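Local coordinates for protein acetyltransferase-like, GNAT family (Bacteroides thetaiotaomicron, PDB 3EY5) that is a GNAT-family protein that probably transfers an acetyl group to an amine of an unidentified acceptor, at residues Leu108-Arg112 / Lys135-Gln139; Gly91-Leu95 / Phe124-Phe130; Pro31-Glu36 / Tyr142-Asp146. All blocks are in the same frame, centred on the assembly; numbering follows the deposited sequence.

Contact 1. Residues Leu108-Arg112 / Lys135-Gln139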
loop_
_atom_site.group_PDB
_atom_site.type_symbol
_atom_site.label_atom_id
_atom_site.label_comp_id
_atom_site.label_asym_id
_atom_site.label_seq_id
_atom_site.Cartn_x
_atom_site.Cartn_y
_atom_site.Cartn_z
ATOM N N LEU A 108 3.321 -2.706 -5.353
ATOM C CA LEU A 108 2.386 -3.139 -4.276
ATOM C C LEU A 108 2.221 -4.683 -4.248
ATOM O O LEU A 108 2.654 -5.372 -5.186
ATOM C CB LEU A 108 1.044 -2.439 -4.419
ATOM C CG LEU A 108 0.343 -2.635 -5.780
ATOM C CD1 LEU A 108 -0.193 -4.023 -5.924
ATOM C CD2 LEU A 108 -0.801 -1.692 -5.888
ATOM N N GLU A 109 1.647 -5.209 -3.168
ATOM C CA GLU A 109 1.324 -6.648 -3.060
ATOM C C GLU A 109 -0.177 -6.864 -3.248
ATOM O O GLU A 109 -0.995 -6.031 -2.799
ATOM C CB GLU A 109 1.698 -7.213 -1.696
ATOM C CG GLU A 109 3.046 -6.770 -1.131
ATOM C CD GLU A 109 3.337 -7.401 0.244
ATOM O OE1 GLU A 109 2.475 -8.163 0.738
ATOM O OE2 GLU A 109 4.414 -7.143 0.844
ATOM N N VAL A 110 -0.527 -7.934 -3.957
ATOM C CA VAL A 110 -1.906 -8.381 -4.077
ATOM C C VAL A 110 -2.001 -9.845 -3.668
ATOM O O VAL A 110 -1.032 -10.594 -3.737
ATOM C CB VAL A 110 -2.509 -8.227 -5.494
ATOM C CG1 VAL A 110 -2.595 -6.785 -5.878
ATOM C CG2 VAL A 110 -1.728 -9.011 -6.508
ATOM N N GLU A 111 -3.180 -10.216 -3.220
ATOM C CA GLU A 111 -3.539 -11.611 -3.040
ATOM C C GLU A 111 -3.432 -12.443 -4.322
ATOM O O GLU A 111 -3.661 -11.921 -5.434
ATOM C CB GLU A 111 -4.953 -11.672 -2.498
ATOM C CG GLU A 111 -4.951 -11.639 -0.996
ATOM C CD GLU A 111 -4.541 -13.003 -0.463
ATOM O OE1 GLU A 111 -4.398 -13.150 0.774
ATOM O OE2 GLU A 111 -4.364 -13.934 -1.302
ATOM N N ARG A 112 -3.060 -13.714 -4.183
ATOM C CA ARG A 112 -2.957 -14.571 -5.366
ATOM C C ARG A 112 -4.372 -14.950 -5.839
ATOM O O ARG A 112 -5.289 -15.049 -5.013
ATOM C CB ARG A 112 -2.044 -15.792 -5.130
ATOM C CG ARG A 112 -0.655 -15.389 -4.810
ATOM C CD ARG A 112 0.239 -16.606 -4.853
ATOM N NE ARG A 112 1.552 -16.298 -4.327
ATOM C CZ ARG A 112 2.470 -17.224 -4.087
ATOM N NH1 ARG A 112 2.188 -18.484 -4.339
ATOM N NH2 ARG A 112 3.644 -16.887 -3.579
ATOM N N LYS A 135 6.059 -14.135 -9.411
ATOM C CA LYS A 135 7.175 -14.667 -8.677
ATOM C C LYS A 135 6.568 -15.225 -7.409
ATOM O O LYS A 135 5.522 -14.775 -6.981
ATOM C CB LYS A 135 8.186 -13.543 -8.404
ATOM C CG LYS A 135 8.777 -12.970 -9.692
ATOM C CD LYS A 135 9.936 -13.842 -10.144
ATOM C CE LYS A 135 10.254 -13.725 -11.618
ATOM N NZ LYS A 135 11.583 -14.448 -11.836
ATOM N N ASP A 136 7.214 -16.208 -6.812
ATOM C CA ASP A 136 6.670 -16.831 -5.622
ATOM C C ASP A 136 6.928 -15.931 -4.379
ATOM O O ASP A 136 7.712 -16.282 -3.494
ATOM C CB ASP A 136 7.297 -18.220 -5.433
ATOM C CG ASP A 136 6.622 -19.026 -4.318
ATOM O OD1 ASP A 136 5.418 -18.766 -4.027
ATOM O OD2 ASP A 136 7.290 -19.924 -3.729
ATOM N N TYR A 137 6.257 -14.785 -4.322
ATOM C CA TYR A 137 6.408 -13.838 -3.229
ATOM C C TYR A 137 5.564 -14.234 -1.968
ATOM O O TYR A 137 4.452 -14.783 -2.093
ATOM C CB TYR A 137 5.995 -12.452 -3.716
ATOM C CG TYR A 137 6.155 -11.408 -2.626
ATOM C CD1 TYR A 137 7.417 -10.999 -2.220
ATOM C CD2 TYR A 137 5.056 -10.840 -2.013
ATOM C CE1 TYR A 137 7.599 -10.036 -1.202
ATOM C CE2 TYR A 137 5.211 -9.886 -0.993
ATOM C CZ TYR A 137 6.494 -9.508 -0.574
ATOM O OH TYR A 137 6.672 -8.547 0.435
ATOM N N TYR A 138 6.101 -13.921 -0.786
ATOM C CA TYR A 138 5.413 -14.055 0.508
ATOM C C TYR A 138 5.549 -12.784 1.324
ATOM O O TYR A 138 6.654 -12.248 1.450
ATOM C CB TYR A 138 6.006 -15.226 1.323
ATOM C CG TYR A 138 5.545 -16.576 0.790
ATOM C CD1 TYR A 138 6.226 -17.198 -0.248
ATOM C CD2 TYR A 138 4.395 -17.197 1.301
ATOM C CE1 TYR A 138 5.782 -18.402 -0.773
ATOM C CE2 TYR A 138 3.955 -18.407 0.800
ATOM C CZ TYR A 138 4.651 -18.993 -0.238
ATOM O OH TYR A 138 4.240 -20.192 -0.742
ATOM N N GLN A 139 4.441 -12.291 1.871
ATOM C CA GLN A 139 4.505 -11.222 2.852
ATOM C C GLN A 139 4.826 -11.806 4.237
ATOM O O GLN A 139 4.030 -12.584 4.779
ATOM C CB GLN A 139 3.173 -10.478 2.910
ATOM C CG GLN A 139 3.216 -9.254 3.830
ATOM C CD GLN A 139 1.831 -8.733 4.131
ATOM O OE1 GLN A 139 1.391 -8.743 5.281
ATOM N NE2 GLN A 139 1.121 -8.311 3.102
#

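Contact 2. Residues Gly91-Leu95 / Phe124-Phe130. With SO4 (sulfate ion), chain B.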
loop_
_atom_site.group_PDB
_atom_site.type_symbol
_atom_site.label_atom_id
_atom_site.label_comp_id
_atom_site.label_asym_id
_atom_site.label_seq_id
_atom_site.Cartn_x
_atom_site.Cartn_y
_atom_site.Cartn_z
ATOM N N GLY A 91 -11.792 4.654 -6.644
ATOM C CA GLY A 91 -10.674 3.720 -6.793
ATOM C C GLY A 91 -9.844 4.064 -8.011
ATOM O O GLY A 91 -8.634 4.274 -7.932
ATOM N N LYS A 92 -10.525 4.140 -9.143
ATOM C CA LYS A 92 -9.915 4.511 -10.406
ATOM C C LYS A 92 -9.338 5.935 -10.380
ATOM O O LYS A 92 -8.174 6.142 -10.730
ATOM C CB LYS A 92 -10.948 4.329 -11.523
ATOM C CG LYS A 92 -10.919 5.369 -12.594
ATOM C CD LYS A 92 -12.320 5.706 -13.087
ATOM C CE LYS A 92 -12.829 4.711 -14.131
ATOM N NZ LYS A 92 -14.275 4.909 -14.558
ATOM N N ARG A 93 -10.152 6.908 -9.979
ATOM C CA ARG A 93 -9.696 8.299 -9.855
ATOM C C ARG A 93 -8.442 8.387 -8.961
ATOM O O ARG A 93 -7.483 9.063 -9.304
ATOM C CB ARG A 93 -10.805 9.180 -9.262
ATOM C CG ARG A 93 -11.899 9.623 -10.232
ATOM C CD ARG A 93 -12.767 10.708 -9.579
ATOM N NE ARG A 93 -12.181 12.052 -9.690
ATOM C CZ ARG A 93 -12.375 13.040 -8.815
ATOM N NH1 ARG A 93 -13.126 12.834 -7.738
ATOM N NH2 ARG A 93 -11.811 14.236 -9.006
ATOM N N THR A 94 -8.442 7.675 -7.838
ATOM C CA THR A 94 -7.283 7.700 -6.931
ATOM C C THR A 94 -6.013 7.057 -7.511
ATOM O O THR A 94 -4.897 7.568 -7.325
ATOM C CB THR A 94 -7.603 7.043 -5.565
ATOM O OG1 THR A 94 -8.609 7.812 -4.901
ATOM C CG2 THR A 94 -6.367 7.020 -4.682
ATOM N N LEU A 95 -6.186 5.922 -8.180
ATOM C CA LEU A 95 -5.055 5.198 -8.742
ATOM C C LEU A 95 -4.430 6.050 -9.826
ATOM O O LEU A 95 -3.220 6.216 -9.874
ATOM C CB LEU A 95 -5.524 3.897 -9.368
ATOM C CG LEU A 95 -4.811 2.692 -8.847
ATOM C CD1 LEU A 95 -5.338 2.542 -7.420
ATOM C CD2 LEU A 95 -5.209 1.497 -9.701
ATOM N N PHE A 124 -8.355 -5.230 -11.954
ATOM C CA PHE A 124 -8.452 -3.812 -11.690
ATOM C C PHE A 124 -7.049 -3.146 -11.806
ATOM O O PHE A 124 -6.867 -2.182 -12.542
ATOM C CB PHE A 124 -9.090 -3.554 -10.340
ATOM C CG PHE A 124 -8.966 -2.156 -9.886
ATOM C CD1 PHE A 124 -9.861 -1.203 -10.316
ATOM C CD2 PHE A 124 -7.941 -1.781 -9.036
ATOM C CE1 PHE A 124 -9.742 0.120 -9.886
ATOM C CE2 PHE A 124 -7.811 -0.453 -8.601
ATOM C CZ PHE A 124 -8.703 0.495 -9.031
ATOM N N TYR A 125 -6.045 -3.694 -11.131
ATOM C CA TYR A 125 -4.737 -3.056 -11.199
ATOM C C TYR A 125 -4.108 -3.114 -12.597
ATOM O O TYR A 125 -3.431 -2.150 -13.012
ATOM C CB TYR A 125 -3.801 -3.620 -10.149
ATOM C CG TYR A 125 -4.113 -3.136 -8.741
ATOM C CD1 TYR A 125 -3.920 -1.806 -8.397
ATOM C CD2 TYR A 125 -4.584 -4.008 -7.760
ATOM C CE1 TYR A 125 -4.186 -1.345 -7.144
ATOM C CE2 TYR A 125 -4.846 -3.552 -6.448
ATOM C CZ TYR A 125 -4.643 -2.219 -6.164
ATOM O OH TYR A 125 -4.893 -1.717 -4.906
ATOM N N GLN A 126 -4.345 -4.219 -13.313
ATOM C CA GLN A 126 -3.816 -4.403 -14.643
ATOM C C GLN A 126 -4.473 -3.433 -15.631
ATOM O O GLN A 126 -3.794 -2.883 -16.507
ATOM C CB GLN A 126 -4.036 -5.844 -15.131
ATOM C CG GLN A 126 -3.060 -6.876 -14.567
ATOM C CD GLN A 126 -3.336 -8.231 -15.155
ATOM O OE1 GLN A 126 -4.435 -8.480 -15.632
ATOM N NE2 GLN A 126 -2.333 -9.089 -15.191
ATOM N N ARG A 127 -5.790 -3.261 -15.511
ATOM C CA ARG A 127 -6.475 -2.226 -16.257
ATOM C C ARG A 127 -5.867 -0.868 -16.037
ATOM O O ARG A 127 -5.912 -0.024 -16.933
ATOM C CB ARG A 127 -7.949 -2.154 -15.889
ATOM C CG ARG A 127 -8.755 -3.215 -16.597
ATOM C CD ARG A 127 -10.237 -2.923 -16.552
ATOM N NE ARG A 127 -10.789 -2.628 -15.221
ATOM C CZ ARG A 127 -11.108 -3.539 -14.286
ATOM N NH1 ARG A 127 -10.910 -4.828 -14.480
ATOM N NH2 ARG A 127 -11.648 -3.152 -13.135
ATOM N N HIS A 128 -5.300 -0.629 -14.860
ATOM C CA HIS A 128 -4.773 0.690 -14.610
ATOM C C HIS A 128 -3.265 0.733 -14.632
ATOM O O HIS A 128 -2.652 1.564 -13.952
ATOM C CB HIS A 128 -5.390 1.317 -13.355
ATOM C CG HIS A 128 -6.873 1.499 -13.462
ATOM N ND1 HIS A 128 -7.775 0.595 -12.938
ATOM C CD2 HIS A 128 -7.610 2.445 -14.087
ATOM C CE1 HIS A 128 -9.001 0.990 -13.210
ATOM N NE2 HIS A 128 -8.931 2.110 -13.908
ATOM N N GLY A 129 -2.673 -0.153 -15.438
ATOM C CA GLY A 129 -1.272 -0.051 -15.805
ATOM C C GLY A 129 -0.228 -0.672 -14.904
ATOM O O GLY A 129 0.956 -0.370 -15.056
ATOM N N PHE A 130 -0.655 -1.542 -13.982
ATOM C CA PHE A 130 0.268 -2.372 -13.223
ATOM C C PHE A 130 0.472 -3.702 -13.927
ATOM O O PHE A 130 -0.481 -4.290 -14.464
ATOM C CB PHE A 130 -0.231 -2.592 -11.782
ATOM C CG PHE A 130 -0.152 -1.364 -10.932
ATOM C CD1 PHE A 130 0.844 -1.244 -9.978
ATOM C CD2 PHE A 130 -1.066 -0.318 -11.085
ATOM C CE1 PHE A 130 0.932 -0.116 -9.154
ATOM C CE2 PHE A 130 -0.977 0.835 -10.274
ATOM C CZ PHE A 130 0.033 0.933 -9.308
HETATM S S SO4 B . -12.386 0.516 -13.767
HETATM O O1 SO4 B . -12.506 -0.213 -12.496
HETATM O O2 SO4 B . -11.417 -0.084 -14.684
HETATM O O3 SO4 B . -11.877 1.860 -13.430
HETATM O O4 SO4 B . -13.683 0.607 -14.434
#

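Contact 3. Residues Pro31-Glu36 / Tyr142-Asp146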
loop_
_atom_site.group_PDB
_atom_site.type_symbol
_atom_site.label_atom_id
_atom_site.label_comp_id
_atom_site.label_asym_id
_atom_site.label_seq_id
_atom_site.Cartn_x
_atom_site.Cartn_y
_atom_site.Cartn_z
ATOM N N PRO A 31 -6.750 -7.312 11.667
ATOM C CA PRO A 31 -5.690 -6.879 12.592
ATOM C C PRO A 31 -4.315 -7.488 12.286
ATOM O O PRO A 31 -3.271 -6.828 12.532
ATOM C CB PRO A 31 -6.200 -7.348 13.979
ATOM C CG PRO A 31 -7.483 -8.157 13.714
ATOM C CD PRO A 31 -7.991 -7.696 12.386
ATOM N N GLU A 32 -4.295 -8.711 11.751
ATOM C CA GLU A 32 -3.024 -9.391 11.416
ATOM C C GLU A 32 -2.395 -8.793 10.184
ATOM O O GLU A 32 -1.282 -9.164 9.838
ATOM C CB GLU A 32 -3.206 -10.896 11.166
ATOM C CG GLU A 32 -3.849 -11.702 12.303
ATOM C CD GLU A 32 -5.381 -11.751 12.196
ATOM O OE1 GLU A 32 -5.971 -10.976 11.389
ATOM O OE2 GLU A 32 -5.997 -12.571 12.920
ATOM N N GLU A 33 -3.109 -7.892 9.507
ATOM C CA GLU A 33 -2.612 -7.313 8.250
ATOM C C GLU A 33 -2.105 -5.897 8.321
ATOM O O GLU A 33 -1.892 -5.246 7.293
ATOM C CB GLU A 33 -3.650 -7.416 7.150
ATOM C CG GLU A 33 -3.698 -8.808 6.591
ATOM C CD GLU A 33 -4.716 -8.951 5.495
ATOM O OE1 GLU A 33 -4.611 -8.248 4.450
ATOM O OE2 GLU A 33 -5.622 -9.779 5.699
ATOM N N TYR A 34 -1.878 -5.403 9.520
ATOM C CA TYR A 34 -1.139 -4.139 9.628
ATOM C C TYR A 34 -0.385 -4.171 10.909
ATOM O O TYR A 34 -0.664 -4.976 11.767
ATOM C CB TYR A 34 -2.073 -2.907 9.537
ATOM C CG TYR A 34 -3.272 -3.006 10.445
ATOM C CD1 TYR A 34 -3.216 -2.560 11.770
ATOM C CD2 TYR A 34 -4.461 -3.593 9.995
ATOM C CE1 TYR A 34 -4.321 -2.682 12.621
ATOM C CE2 TYR A 34 -5.572 -3.719 10.846
ATOM C CZ TYR A 34 -5.487 -3.265 12.140
ATOM O OH TYR A 34 -6.576 -3.380 12.952
ATOM N N ARG A 35 0.591 -3.296 11.062
ATOM C CA ARG A 35 1.371 -3.365 12.285
ATOM C C ARG A 35 0.567 -2.870 13.485
ATOM O O ARG A 35 -0.472 -2.244 13.329
ATOM C CB ARG A 35 2.708 -2.645 12.117
ATOM C CG ARG A 35 2.600 -1.222 11.613
ATOM C CD ARG A 35 4.016 -0.700 11.333
ATOM N NE ARG A 35 4.468 -0.906 9.946
ATOM C CZ ARG A 35 5.444 -1.734 9.578
ATOM N NH1 ARG A 35 6.070 -2.469 10.483
ATOM N NH2 ARG A 35 5.793 -1.830 8.299
ATOM N N GLU A 36 1.048 -3.182 14.680
ATOM C CA GLU A 36 0.450 -2.654 15.906
ATOM C C GLU A 36 0.303 -1.127 15.796
ATOM O O GLU A 36 1.175 -0.437 15.272
ATOM C CB GLU A 36 1.250 -3.070 17.156
ATOM C CG GLU A 36 0.347 -3.388 18.391
ATOM C CD GLU A 36 -0.797 -2.348 18.609
ATOM O OE1 GLU A 36 -0.565 -1.313 19.316
ATOM O OE2 GLU A 36 -1.921 -2.562 18.056
ATOM N N TYR A 142 3.100 -9.405 10.073
ATOM C CA TYR A 142 3.227 -8.248 10.952
ATOM C C TYR A 142 3.389 -8.662 12.405
ATOM O O TYR A 142 4.107 -8.007 13.157
ATOM C CB TYR A 142 2.034 -7.313 10.809
ATOM C CG TYR A 142 2.090 -6.449 9.569
ATOM C CD1 TYR A 142 2.988 -5.384 9.485
ATOM C CD2 TYR A 142 1.267 -6.699 8.483
ATOM C CE1 TYR A 142 3.057 -4.574 8.338
ATOM C CE2 TYR A 142 1.336 -5.878 7.297
ATOM C CZ TYR A 142 2.215 -4.821 7.258
ATOM O OH TYR A 142 2.294 -4.003 6.144
ATOM N N LYS A 143 2.704 -9.711 12.843
ATOM C CA LYS A 143 2.913 -10.119 14.233
ATOM C C LYS A 143 3.715 -11.402 14.256
ATOM O O LYS A 143 3.406 -12.331 13.518
ATOM C CB LYS A 143 1.596 -10.279 15.003
ATOM C CG LYS A 143 0.433 -9.341 14.588
ATOM C CD LYS A 143 0.837 -7.873 14.547
ATOM C CE LYS A 143 -0.342 -7.028 14.159
ATOM N NZ LYS A 143 -0.956 -6.546 15.406
ATOM N N GLU A 144 4.760 -11.433 15.084
ATOM C CA GLU A 144 5.615 -12.616 15.167
ATOM C C GLU A 144 4.726 -13.831 15.464
ATOM O O GLU A 144 3.887 -13.805 16.371
ATOM C CB GLU A 144 6.724 -12.454 16.230
ATOM C CG GLU A 144 7.930 -13.429 16.063
ATOM C CD GLU A 144 9.164 -12.789 15.363
ATOM O OE1 GLU A 144 10.319 -13.031 15.813
ATOM O OE2 GLU A 144 8.994 -12.043 14.373
ATOM N N GLY A 145 4.865 -14.861 14.655
ATOM C CA GLY A 145 4.087 -16.057 14.871
ATOM C C GLY A 145 2.872 -16.198 13.996
ATOM O O GLY A 145 2.349 -17.285 13.897
ATOM N N ASP A 146 2.413 -15.104 13.372
ATOM C CA ASP A 146 1.337 -15.187 12.380
ATOM C C ASP A 146 2.002 -15.711 11.138
ATOM O O ASP A 146 3.231 -15.758 11.085
ATOM C CB ASP A 146 0.717 -13.815 12.068
ATOM C CG ASP A 146 -0.243 -13.316 13.164
ATOM O OD1 ASP A 146 -0.647 -14.094 14.078
ATOM O OD2 ASP A 146 -0.592 -12.105 13.102
HETATM O O HOH W 1 0.568 -10.796 10.849
HETATM O O HOH W 2 3.795 -4.889 14.543
#

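Contact 1. Residues Leu108-Arg112 / Lys135-Gln139
R112 NH2 is gripped twice by the strand 136-139 side: it gives a salt-bridging hydrogen bond to D136 OD1 at 2.6 Å and a second bond to Y137 O at 2.7 Å. Both acceptors lie at the edge of the guanidinium, slightly tilted from its plane, and D136 OD1 is met on its anti side. The carboxylate is turned 64° against the guanidinium, so the pairing is single-oxygen and NH1 adds only a weak bond. CG of D136 lies anti to the backbone N (chi1 -171°), which bends the acid back to R112 although its CB points away. NE binds M151 O on strand 149-156, between 106-110 and 136-139 in the GNAT sheet.

E109, whose side chain touches M151 of strand 149-156, reaches Y137 and Q139 with an extended chain. Its OE2 receives Y137 OH at 2.7 Å from above the carboxylate plane and has a weak bond with Y75 OH; E109 CD sits at the edge of the Y137 ring, 3.3 Å from CE2. OE1 accepts Q139 NE2, whose position is less certain. Y137 OH and Q139 NE2, from one strand, thus each take one oxygen of E109 and hold its carboxylate in place.

Contact 2. Residues Gly91-Leu95 / Phe124-Phe130
The F124 ring has H128 ND1 over one face, near the rim, while its edge meets G91 O and the sulfate O1. CE2 of the same ring touches L95 CD2 at 3.4 Å, the closest approach between the two segments. F124 CD2 stands over the centre of the Y125 ring, and Y125 CD1 lies above a face of F130. L95 comes at F124 from the opposite direction, and its CD2 also reaches Y125 CD1 and H128 CB, the latter at 3.7 Å. G91 closes an R-x-x-G-x-G sequence, which in GNAT enzymes typically binds the acetyl-CoA pyrophosphate; the sulfate, held by R127, need not mark that site.

H128 follows the last turn of helix 116-127, which a Schellman motif closes with G129 at positive phi. Its ND1 bonds F124 O at 2.9 Å, which fixes the imidazole and turns its CE1-NE2 edge to the sulfate, NE2 3.0 Å from O3. R127 bends at chi3 (-51°) and meets the ion edge-on: NE bonds O2 at 2.7 Å and NH2 bonds O1 at 3.1 Å, both nearly straight. K92 lays its aliphatic chain along the ion, CE nearest O3. Putting an alanine at H128 would probably leave F124 O without its side-chain donor, strip the sulfate of its imidazole neighbour and take away the ring over the rim of F124.

The apolar side is thus aromatic packing around one leucine, the outer side a basic site. The sulfate probably came from the crystallisation liquor, yet R127 would attract an anion, more strongly were H128 protonated.

Contact 3. Residues Pro31-Glu36 / Tyr142-Asp146
The Y142 ring lies with one face on the backbone of Y34 and R35, where the loop between helices 15-28 and 37-46 meets the loop joining strands 136-139 and 149-156 of the GNAT fold. This is the tight part. R35 N stands over that face, 3.5 Å from Y142 CD1, with Y34 CA over it too, and E33 O comes within 3.3 Å of CE2. The R35 guanidinium turns its own face to the ring's edge: Y142 CE1 sits over its centre, the two planes nearly perpendicular (88°). R35 CG is wedged between the backbone N and the carbonyl carbon (chi1 53°), which carries the chain up beside the ring. Y142 OH and R35 NH2 both bond E77 OE2, and NH2 also reaches V176 O.

The loose side begins at K143, which opens a type II turn running to D146. Its CE rests against Y34 O and P31 O, while NZ is 4.9 Å from E36 OE2, too far for a salt bridge. The turn meets the other loop through D146 OD2 against E32 CG and through a water. Water 1 bridges the segments, donating to E32 O at 2.7 Å and to D146 OD2 at 2.9 Å while it accepts from K143 N.

Overall arrangement
Contacts 1 and 2 meet directly on strand 106-110: its L108 CD2 packs on Y125 CE1 at 3.6 Å and on F130, although the centres of contacts 1 and 2 are about 17 Å apart. The strand therefore serves both, with V110 and L108 against helix 116-127, and E109 on the strand and R112 just after it turned to strand 136-139. Contact 3 is about 16 Å from contact 1, centre to centre; its 142-146 loop continues the chain just past Q139 without further touching. Contacts 2 and 3 lie on opposite sides of the chain centre, about 27 Å between centres and about 11 Å between nearest atoms. The sulfate of contact 2 is thus remote from contact 3, and no acetyl-donor cofactor marks an active site among the three.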